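Local coordinates for putative immunoglobulin-blocking virulence protein (Mycoplasma mycoides subsp. capri, PDB 7ADK) that probably binds host immunoglobulins and, in complex with a partner lipoprotein, blunts antibody defence, at residues I677-G682 against E712-S717; T686-S691 against D705-Y710. All coordinates share one frame; numbering follows the deposited sequence.

Contact 1: residues I677-G682 against E712-S717; sequences IHFSNG and ESLRNS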
ATOM      1  N   ILE A 677     -13.054 -10.578  15.451  1.00 59.68           N
ATOM      2  CA  ILE A 677     -14.342 -10.266  14.845  1.00 59.68           C
ATOM      3  C   ILE A 677     -14.151  -9.021  13.983  1.00 59.68           C
ATOM      4  O   ILE A 677     -13.436  -8.102  14.368  1.00 59.68           O
ATOM      5  CB  ILE A 677     -15.474 -10.127  15.887  1.00 59.68           C
ATOM      6  CG1 ILE A 677     -15.715 -11.441  16.645  1.00 59.68           C
ATOM      7  CG2 ILE A 677     -16.779  -9.683  15.213  1.00 59.68           C
ATOM      8  CD1 ILE A 677     -16.595 -11.302  17.871  1.00 59.68           C
ATOM      9  N   HIS A 678     -14.790  -9.001  12.824  1.00 58.61           N
ATOM     10  CA  HIS A 678     -14.788  -7.908  11.849  1.00 58.61           C
ATOM     11  C   HIS A 678     -16.206  -7.562  11.402  1.00 58.61           C
ATOM     12  O   HIS A 678     -17.089  -8.409  11.437  1.00 58.61           O
ATOM     13  CB  HIS A 678     -13.984  -8.300  10.612  1.00 58.61           C
ATOM     14  CG  HIS A 678     -12.500  -8.344  10.772  1.00 58.61           C
ATOM     15  ND1 HIS A 678     -11.640  -7.248  10.707  1.00 58.61           N
ATOM     16  CD2 HIS A 678     -11.765  -9.478  10.848  1.00 58.61           C
ATOM     17  CE1 HIS A 678     -10.401  -7.755  10.747  1.00 58.61           C
ATOM     18  NE2 HIS A 678     -10.453  -9.089  10.837  1.00 58.61           N
ATOM     19  N   PHE A 679     -16.414  -6.358  10.885  1.00 59.37           N
ATOM     20  CA  PHE A 679     -17.680  -5.931  10.289  1.00 59.37           C
ATOM     21  C   PHE A 679     -17.474  -5.314   8.908  1.00 59.37           C
ATOM     22  O   PHE A 679     -16.483  -4.626   8.684  1.00 59.37           O
ATOM     23  CB  PHE A 679     -18.399  -4.963  11.226  1.00 59.37           C
ATOM     24  CG  PHE A 679     -18.829  -5.548  12.548  1.00 59.37           C
ATOM     25  CD1 PHE A 679     -19.915  -6.425  12.588  1.00 59.37           C
ATOM     26  CD2 PHE A 679     -18.151  -5.235  13.736  1.00 59.37           C
ATOM     27  CE1 PHE A 679     -20.311  -7.001  13.799  1.00 59.37           C
ATOM     28  CE2 PHE A 679     -18.540  -5.817  14.949  1.00 59.37           C
ATOM     29  CZ  PHE A 679     -19.622  -6.704  14.980  1.00 59.37           C
ATOM     30  N   SER A 680     -18.420  -5.492   7.990  1.00 62.17           N
ATOM     31  CA  SER A 680     -18.306  -5.014   6.600  1.00 62.17           C
ATOM     32  C   SER A 680     -18.109  -3.498   6.416  1.00 62.17           C
ATOM     33  O   SER A 680     -17.575  -3.067   5.399  1.00 62.17           O
ATOM     34  CB  SER A 680     -19.542  -5.447   5.816  1.00 62.17           C
ATOM     35  OG  SER A 680     -19.720  -6.834   5.890  1.00 62.17           O
ATOM     36  N   ASN A 681     -18.493  -2.683   7.395  1.00 64.70           N
ATOM     37  CA  ASN A 681     -18.378  -1.226   7.385  1.00 64.70           C
ATOM     38  C   ASN A 681     -17.101  -0.667   8.061  1.00 64.70           C
ATOM     39  O   ASN A 681     -16.480   0.253   7.538  1.00 64.70           O
ATOM     40  CB  ASN A 681     -19.661  -0.648   8.013  1.00 64.70           C
ATOM     41  CG  ASN A 681     -19.894  -1.073   9.444  1.00 64.70           C
ATOM     42  OD1 ASN A 681     -19.362  -2.061   9.915  1.00 64.70           O
ATOM     43  ND2 ASN A 681     -20.628  -0.319  10.209  1.00 64.70           N
ATOM     44  N   GLY A 682     -16.723  -1.159   9.246  1.00 66.49           N
ATOM     45  CA  GLY A 682     -15.727  -0.554  10.149  1.00 66.49           C
ATOM     46  C   GLY A 682     -16.122   0.728  10.924  1.00 66.49           C
ATOM     47  O   GLY A 682     -15.384   1.153  11.806  1.00 66.49           O
ATOM     48  N   GLU A 712     -11.524  -4.633  17.187  1.00 72.16           N
ATOM     49  CA  GLU A 712     -10.719  -3.448  17.516  1.00 72.16           C
ATOM     50  C   GLU A 712     -11.564  -2.199  17.774  1.00 72.16           C
ATOM     51  O   GLU A 712     -11.469  -1.573  18.828  1.00 72.16           O
ATOM     52  CB  GLU A 712      -9.699  -3.227  16.384  1.00 72.16           C
ATOM     53  CG  GLU A 712      -8.711  -2.060  16.580  1.00 72.16           C
ATOM     54  CD  GLU A 712      -9.242  -0.647  16.257  1.00 72.16           C
ATOM     55  OE1 GLU A 712      -8.732   0.327  16.855  1.00 72.16           O
ATOM     56  OE2 GLU A 712     -10.124  -0.489  15.381  1.00 72.16           O
ATOM     57  N   SER A 713     -12.445  -1.860  16.836  1.00 72.12           N
ATOM     58  CA  SER A 713     -13.144  -0.574  16.844  1.00 72.12           C
ATOM     59  C   SER A 713     -14.297  -0.513  17.853  1.00 72.12           C
ATOM     60  O   SER A 713     -14.914   0.528  18.020  1.00 72.12           O
ATOM     61  CB  SER A 713     -13.578  -0.195  15.434  1.00 72.12           C
ATOM     62  OG  SER A 713     -12.600  -0.561  14.481  1.00 72.12           O
ATOM     63  N   LEU A 714     -14.558  -1.626  18.543  1.00 72.30           N
ATOM     64  CA  LEU A 714     -15.420  -1.755  19.721  1.00 72.30           C
ATOM     65  C   LEU A 714     -14.595  -1.816  21.022  1.00 72.30           C
ATOM     66  O   LEU A 714     -14.987  -1.232  22.031  1.00 72.30           O
ATOM     67  CB  LEU A 714     -16.303  -3.004  19.569  1.00 72.30           C
ATOM     68  CG  LEU A 714     -17.488  -2.862  18.607  1.00 72.30           C
ATOM     69  CD1 LEU A 714     -18.137  -4.218  18.400  1.00 72.30           C
ATOM     70  CD2 LEU A 714     -18.571  -1.968  19.164  1.00 72.30           C
ATOM     71  N   ARG A 715     -13.433  -2.468  21.000  1.00 71.94           N
ATOM     72  CA  ARG A 715     -12.498  -2.606  22.124  1.00 71.94           C
ATOM     73  C   ARG A 715     -12.042  -1.278  22.714  1.00 71.94           C
ATOM     74  O   ARG A 715     -11.817  -1.198  23.922  1.00 71.94           O
ATOM     75  CB  ARG A 715     -11.261  -3.376  21.633  1.00 71.94           C
ATOM     76  CG  ARG A 715     -10.436  -3.999  22.765  1.00 71.94           C
ATOM     77  CD  ARG A 715      -9.082  -4.477  22.251  1.00 71.94           C
ATOM     78  NE  ARG A 715      -9.200  -5.427  21.136  1.00 71.94           N
ATOM     79  CZ  ARG A 715      -8.553  -5.422  19.988  1.00 71.94           C
ATOM     80  NH1 ARG A 715      -8.674  -6.431  19.195  1.00 71.94           N
ATOM     81  NH2 ARG A 715      -7.785  -4.455  19.599  1.00 71.94           N
ATOM     82  N   ASN A 716     -11.911  -0.257  21.862  1.00 74.89           N
ATOM     83  CA  ASN A 716     -11.383   1.070  22.208  1.00 74.89           C
ATOM     84  C   ASN A 716     -12.194   1.854  23.266  1.00 74.89           C
ATOM     85  O   ASN A 716     -11.623   2.702  23.952  1.00 74.89           O
ATOM     86  CB  ASN A 716     -11.228   1.892  20.913  1.00 74.89           C
ATOM     87  CG  ASN A 716     -10.108   1.398  20.009  1.00 74.89           C
ATOM     88  OD1 ASN A 716      -9.298   0.556  20.373  1.00 74.89           O
ATOM     89  ND2 ASN A 716     -10.014   1.923  18.811  1.00 74.89           N
ATOM     90  N   SER A 717     -13.491   1.579  23.436  1.00 81.60           N
ATOM     91  CA  SER A 717     -14.366   2.302  24.374  1.00 81.60           C
ATOM     92  C   SER A 717     -15.422   1.447  25.085  1.00 81.60           C
ATOM     93  O   SER A 717     -15.916   1.854  26.133  1.00 81.60           O
ATOM     94  CB  SER A 717     -15.053   3.448  23.642  1.00 81.60           C
ATOM     95  OG  SER A 717     -15.769   2.967  22.531  1.00 81.60           O
TER

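Contact 2: residues T686-S691 against D705-Y710; sequences TSIRIS and DKYFEY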
ATOM      1  N   THR A 686     -19.861   3.580  17.374  1.00 73.45           N
ATOM      2  CA  THR A 686     -21.019   3.585  18.286  1.00 73.45           C
ATOM      3  C   THR A 686     -21.241   2.160  18.833  1.00 73.45           C
ATOM      4  O   THR A 686     -20.572   1.196  18.467  1.00 73.45           O
ATOM      5  CB  THR A 686     -22.246   4.234  17.604  1.00 73.45           C
ATOM      6  OG1 THR A 686     -21.937   5.588  17.383  1.00 73.45           O
ATOM      7  CG2 THR A 686     -23.557   4.268  18.391  1.00 73.45           C
ATOM      8  N   SER A 687     -22.117   2.028  19.813  1.00 70.88           N
ATOM      9  CA  SER A 687     -22.242   0.853  20.659  1.00 70.88           C
ATOM     10  C   SER A 687     -22.689  -0.438  19.967  1.00 70.88           C
ATOM     11  O   SER A 687     -23.256  -0.439  18.880  1.00 70.88           O
ATOM     12  CB  SER A 687     -23.290   1.178  21.730  1.00 70.88           C
ATOM     13  OG  SER A 687     -23.077   2.460  22.279  1.00 70.88           O
ATOM     14  N   ILE A 688     -22.578  -1.546  20.692  1.00 70.07           N
ATOM     15  CA  ILE A 688     -23.475  -2.682  20.477  1.00 70.07           C
ATOM     16  C   ILE A 688     -24.858  -2.263  20.989  1.00 70.07           C
ATOM     17  O   ILE A 688     -25.023  -2.013  22.185  1.00 70.07           O
ATOM     18  CB  ILE A 688     -22.968  -3.929  21.213  1.00 70.07           C
ATOM     19  CG1 ILE A 688     -21.601  -4.344  20.644  1.00 70.07           C
ATOM     20  CG2 ILE A 688     -23.992  -5.067  21.117  1.00 70.07           C
ATOM     21  CD1 ILE A 688     -21.042  -5.611  21.273  1.00 70.07           C
ATOM     22  N   ARG A 689     -25.854  -2.177  20.110  1.00 68.17           N
ATOM     23  CA  ARG A 689     -27.245  -1.914  20.485  1.00 68.17           C
ATOM     24  C   ARG A 689     -27.915  -3.236  20.819  1.00 68.17           C
ATOM     25  O   ARG A 689     -28.106  -4.070  19.940  1.00 68.17           O
ATOM     26  CB  ARG A 689     -27.945  -1.149  19.354  1.00 68.17           C
ATOM     27  CG  ARG A 689     -29.466  -1.009  19.557  1.00 68.17           C
ATOM     28  CD  ARG A 689     -30.187  -0.261  18.431  1.00 68.17           C
ATOM     29  NE  ARG A 689     -29.805   1.160  18.323  1.00 68.17           N
ATOM     30  CZ  ARG A 689     -30.389   2.044  17.536  1.00 68.17           C
ATOM     31  NH1 ARG A 689     -31.436   1.762  16.822  1.00 68.17           N
ATOM     32  NH2 ARG A 689     -29.929   3.248  17.437  1.00 68.17           N
ATOM     33  N   ILE A 690     -28.300  -3.408  22.074  1.00 69.01           N
ATOM     34  CA  ILE A 690     -29.009  -4.589  22.554  1.00 69.01           C
ATOM     35  C   ILE A 690     -30.505  -4.271  22.517  1.00 69.01           C
ATOM     36  O   ILE A 690     -30.965  -3.349  23.196  1.00 69.01           O
ATOM     37  CB  ILE A 690     -28.510  -4.977  23.962  1.00 69.01           C
ATOM     38  CG1 ILE A 690     -27.009  -5.334  23.919  1.00 69.01           C
ATOM     39  CG2 ILE A 690     -29.344  -6.142  24.518  1.00 69.01           C
ATOM     40  CD1 ILE A 690     -26.380  -5.675  25.265  1.00 69.01           C
ATOM     41  N   SER A 691     -31.269  -5.010  21.716  1.00 73.13           N
ATOM     42  CA  SER A 691     -32.726  -4.870  21.587  1.00 73.13           C
ATOM     43  C   SER A 691     -33.490  -6.027  22.259  1.00 73.13           C
ATOM     44  O   SER A 691     -32.927  -7.081  22.551  1.00 73.13           O
ATOM     45  CB  SER A 691     -33.097  -4.681  20.111  1.00 73.13           C
ATOM     46  OG  SER A 691     -32.819  -5.829  19.354  1.00 73.13           O
ATOM     47  N   ASP A 705     -18.939 -10.047  26.024  1.00 79.34           N
ATOM     48  CA  ASP A 705     -17.519  -9.711  26.185  1.00 79.34           C
ATOM     49  C   ASP A 705     -16.726  -9.863  24.885  1.00 79.34           C
ATOM     50  O   ASP A 705     -15.961  -8.974  24.512  1.00 79.34           O
ATOM     51  CB  ASP A 705     -16.867 -10.578  27.267  1.00 79.34           C
ATOM     52  CG  ASP A 705     -17.448 -10.413  28.670  1.00 79.34           C
ATOM     53  OD1 ASP A 705     -18.290  -9.519  28.901  1.00 79.34           O
ATOM     54  OD2 ASP A 705     -17.001 -11.154  29.571  1.00 79.34           O
ATOM     55  N   LYS A 706     -16.972 -10.941  24.138  1.00 74.96           N
ATOM     56  CA  LYS A 706     -16.192 -11.287  22.946  1.00 74.96           C
ATOM     57  C   LYS A 706     -16.334 -10.270  21.824  1.00 74.96           C
ATOM     58  O   LYS A 706     -15.335  -9.963  21.189  1.00 74.96           O
ATOM     59  CB  LYS A 706     -16.542 -12.690  22.442  1.00 74.96           C
ATOM     60  CG  LYS A 706     -16.483 -13.818  23.478  1.00 74.96           C
ATOM     61  CD  LYS A 706     -15.343 -13.704  24.499  1.00 74.96           C
ATOM     62  CE  LYS A 706     -15.323 -14.890  25.460  1.00 74.96           C
ATOM     63  NZ  LYS A 706     -14.916 -16.142  24.804  1.00 74.96           N
ATOM     64  N   TYR A 707     -17.520  -9.706  21.589  1.00 70.69           N
ATOM     65  CA  TYR A 707     -17.681  -8.641  20.595  1.00 70.69           C
ATOM     66  C   TYR A 707     -16.899  -7.366  20.937  1.00 70.69           C
ATOM     67  O   TYR A 707     -16.503  -6.656  20.026  1.00 70.69           O
ATOM     68  CB  TYR A 707     -19.149  -8.274  20.396  1.00 70.69           C
ATOM     69  CG  TYR A 707     -20.029  -9.293  19.709  1.00 70.69           C
ATOM     70  CD1 TYR A 707     -20.121  -9.336  18.304  1.00 70.69           C
ATOM     71  CD2 TYR A 707     -20.827 -10.141  20.486  1.00 70.69           C
ATOM     72  CE1 TYR A 707     -21.000 -10.241  17.686  1.00 70.69           C
ATOM     73  CE2 TYR A 707     -21.713 -11.035  19.869  1.00 70.69           C
ATOM     74  CZ  TYR A 707     -21.803 -11.088  18.474  1.00 70.69           C
ATOM     75  OH  TYR A 707     -22.694 -11.928  17.908  1.00 70.69           O
ATOM     76  N   PHE A 708     -16.667  -7.050  22.213  1.00 70.69           N
ATOM     77  CA  PHE A 708     -15.814  -5.924  22.583  1.00 70.69           C
ATOM     78  C   PHE A 708     -14.328  -6.295  22.550  1.00 70.69           C
ATOM     79  O   PHE A 708     -13.519  -5.507  22.086  1.00 70.69           O
ATOM     80  CB  PHE A 708     -16.243  -5.398  23.958  1.00 70.69           C
ATOM     81  CG  PHE A 708     -17.589  -4.709  23.945  1.00 70.69           C
ATOM     82  CD1 PHE A 708     -17.750  -3.530  23.201  1.00 70.69           C
ATOM     83  CD2 PHE A 708     -18.660  -5.203  24.705  1.00 70.69           C
ATOM     84  CE1 PHE A 708     -18.986  -2.872  23.180  1.00 70.69           C
ATOM     85  CE2 PHE A 708     -19.894  -4.537  24.702  1.00 70.69           C
ATOM     86  CZ  PHE A 708     -20.058  -3.381  23.926  1.00 70.69           C
ATOM     87  N   GLU A 709     -13.952  -7.491  22.984  1.00 73.93           N
ATOM     88  CA  GLU A 709     -12.568  -7.940  23.051  1.00 73.93           C
ATOM     89  C   GLU A 709     -11.975  -8.218  21.661  1.00 73.93           C
ATOM     90  O   GLU A 709     -10.895  -7.720  21.343  1.00 73.93           O
ATOM     91  CB  GLU A 709     -12.495  -9.155  23.972  1.00 73.93           C
ATOM     92  CG  GLU A 709     -11.074  -9.597  24.295  1.00 73.93           C
ATOM     93  CD  GLU A 709     -11.031 -10.859  25.163  1.00 73.93           C
ATOM     94  OE1 GLU A 709     -12.065 -11.291  25.689  1.00 73.93           O
ATOM     95  OE2 GLU A 709      -9.948 -11.438  25.332  1.00 73.93           O
ATOM     96  N   TYR A 710     -12.669  -8.981  20.821  1.00 69.36           N
ATOM     97  CA  TYR A 710     -12.136  -9.492  19.558  1.00 69.36           C
ATOM     98  C   TYR A 710     -12.283  -8.514  18.387  1.00 69.36           C
ATOM     99  O   TYR A 710     -11.726  -8.770  17.327  1.00 69.36           O
ATOM    100  CB  TYR A 710     -12.780 -10.854  19.255  1.00 69.36           C
ATOM    101  CG  TYR A 710     -12.607 -11.968  20.285  1.00 69.36           C
ATOM    102  CD1 TYR A 710     -11.622 -11.907  21.290  1.00 69.36           C
ATOM    103  CD2 TYR A 710     -13.436 -13.102  20.213  1.00 69.36           C
ATOM    104  CE1 TYR A 710     -11.496 -12.940  22.231  1.00 69.36           C
ATOM    105  CE2 TYR A 710     -13.314 -14.143  21.154  1.00 69.36           C
ATOM    106  CZ  TYR A 710     -12.347 -14.056  22.175  1.00 69.36           C
ATOM    107  OH  TYR A 710     -12.241 -15.033  23.112  1.00 69.36           O
TER

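Contact 1: residues I677-G682 against E712-S717
Phe679 and Leu714 come together because each turns its CG anti to its own carbonyl carbon and beside the backbone N (chi1 -64° and -76°). In Leu714 the second torsion then extends CD1 anti to CA (chi2 172°), so that this methyl is the branch that reaches the aromatic ring. It stands 3.8 Å from Phe679 CE2 and approaches the ring obliquely, while the two side chains cross at about a right angle. This is the apolar touch of the contact; together with the approach of Gly682 to Ser713, the segments bury only 113 Å² in all. The Phe679 ring meets that of Phe650, and its side chain also touches Leu643, Asn684 and Asn711. Leu714, in turn, rests on Phe708 of the preceding helix.

Beside this apolar point the segments draw close only loosely. Gly682 O and Ser713 OG are 4.2 Å apart, and the hydroxyl is instead committed to its own helix, donating to Glu712 OE2 at 2.6 Å. The other carboxylate oxygen, Glu712 OE1, accepts a bond from Asn716 ND2 at 2.8 Å, met from above the carboxylate plane. One hold at each oxygen should restrict rotation of the carboxylate and tie together the polar side of this short helix. In the loop after the strand, the Asn681 side chain makes a weak bond from Gly682 N to its OD1 and also binds Asn684. Ser685 of the neighbouring lipoprotein chain packs on Ser680 and Asn681, and Ala260 of that chain on Asn716, placing both segments near the interface. The arrangement is that of the last strand of a five-stranded parallel sheet, 676-679, whose C-terminal end and following turn are flanked by the short helix 712-715.

Contact 2: residues T686-S691 against D705-Y710
Ile688 drives its extended CG1-CD1 arm into the angle between Tyr707 and Phe708, two successive residues of the helix, and here the contact is closely packed. CG1 lies anti to the carbonyl carbon (chi1 -63°) and CD1 anti to CA (chi2 -178°), which stretches the arm out to its terminal methyl. CD1 lies 3.4 Å from Tyr707 CB and 3.6 Å from Phe708 CZ. Over the Phe708 ring the same methyl makes a CH-pi contact, 3.8 Å from the ring centroid and 19° off the normal, displaced toward the rim. CG1 follows behind it, 3.8 Å from Phe708 CZ. The isoleucine and the phenylalanine come from opposite directions, whereas Tyr707 is crossed at about a right angle and chiefly offers its CB: its ring leads off elsewhere. That ring meets Phe650, and its OH is bound to the carbonyl oxygen of Lys618, so the polar end of the tyrosine is satisfied well beyond the isoleucine. Phe650 and Ile652 of the neighbouring strand 650-652 and Leu714 of helix 712-715 also touch the isoleucine; toward 720-722 its backbone is hydrogen-bonded to Ile721.

Away from this wedge the two segments part. Arg689, next along the strand, makes a cation-pi contact with Tyr649, and Ser691 OG binds Glu651 OE2. On the helix, Asp705 has its CB turned away from the strand and is exposed. Lys706 NZ reaches one turn on to Tyr710 OH in a weak bond of 3.4 Å, on the side of the helix remote from strand 688-690. With helix 698-709 laid against the middle strand of a three-stranded parallel sheet, and the chain running on to the adjacent parallel strand 720-722, the arrangement is a beta-alpha-beta crossover.

The two contacts lie about 9 Å apart, centre to centre, and belong to consecutive pieces of chain: contact 2 falls between the two segments of contact 1 in sequence. Two probable hydrogen bonds join them. Ile677 N lies 2.9 Å from Tyr710 O, which ties the edge strand of the five-stranded sheet to the chain at Tyr710, next to helix 698-709. Arg715 NE makes a similar probable bond of 2.9 Å to Glu709 O, pinning the following short helix there. Leu714 of contact 1 also touches Ile688 and Phe708 of contact 2, and its CD1 packs 3.4 Å from Tyr707 O. The partner lipoprotein packs against contact 1, whereas no other chain touches the segments of contact 2.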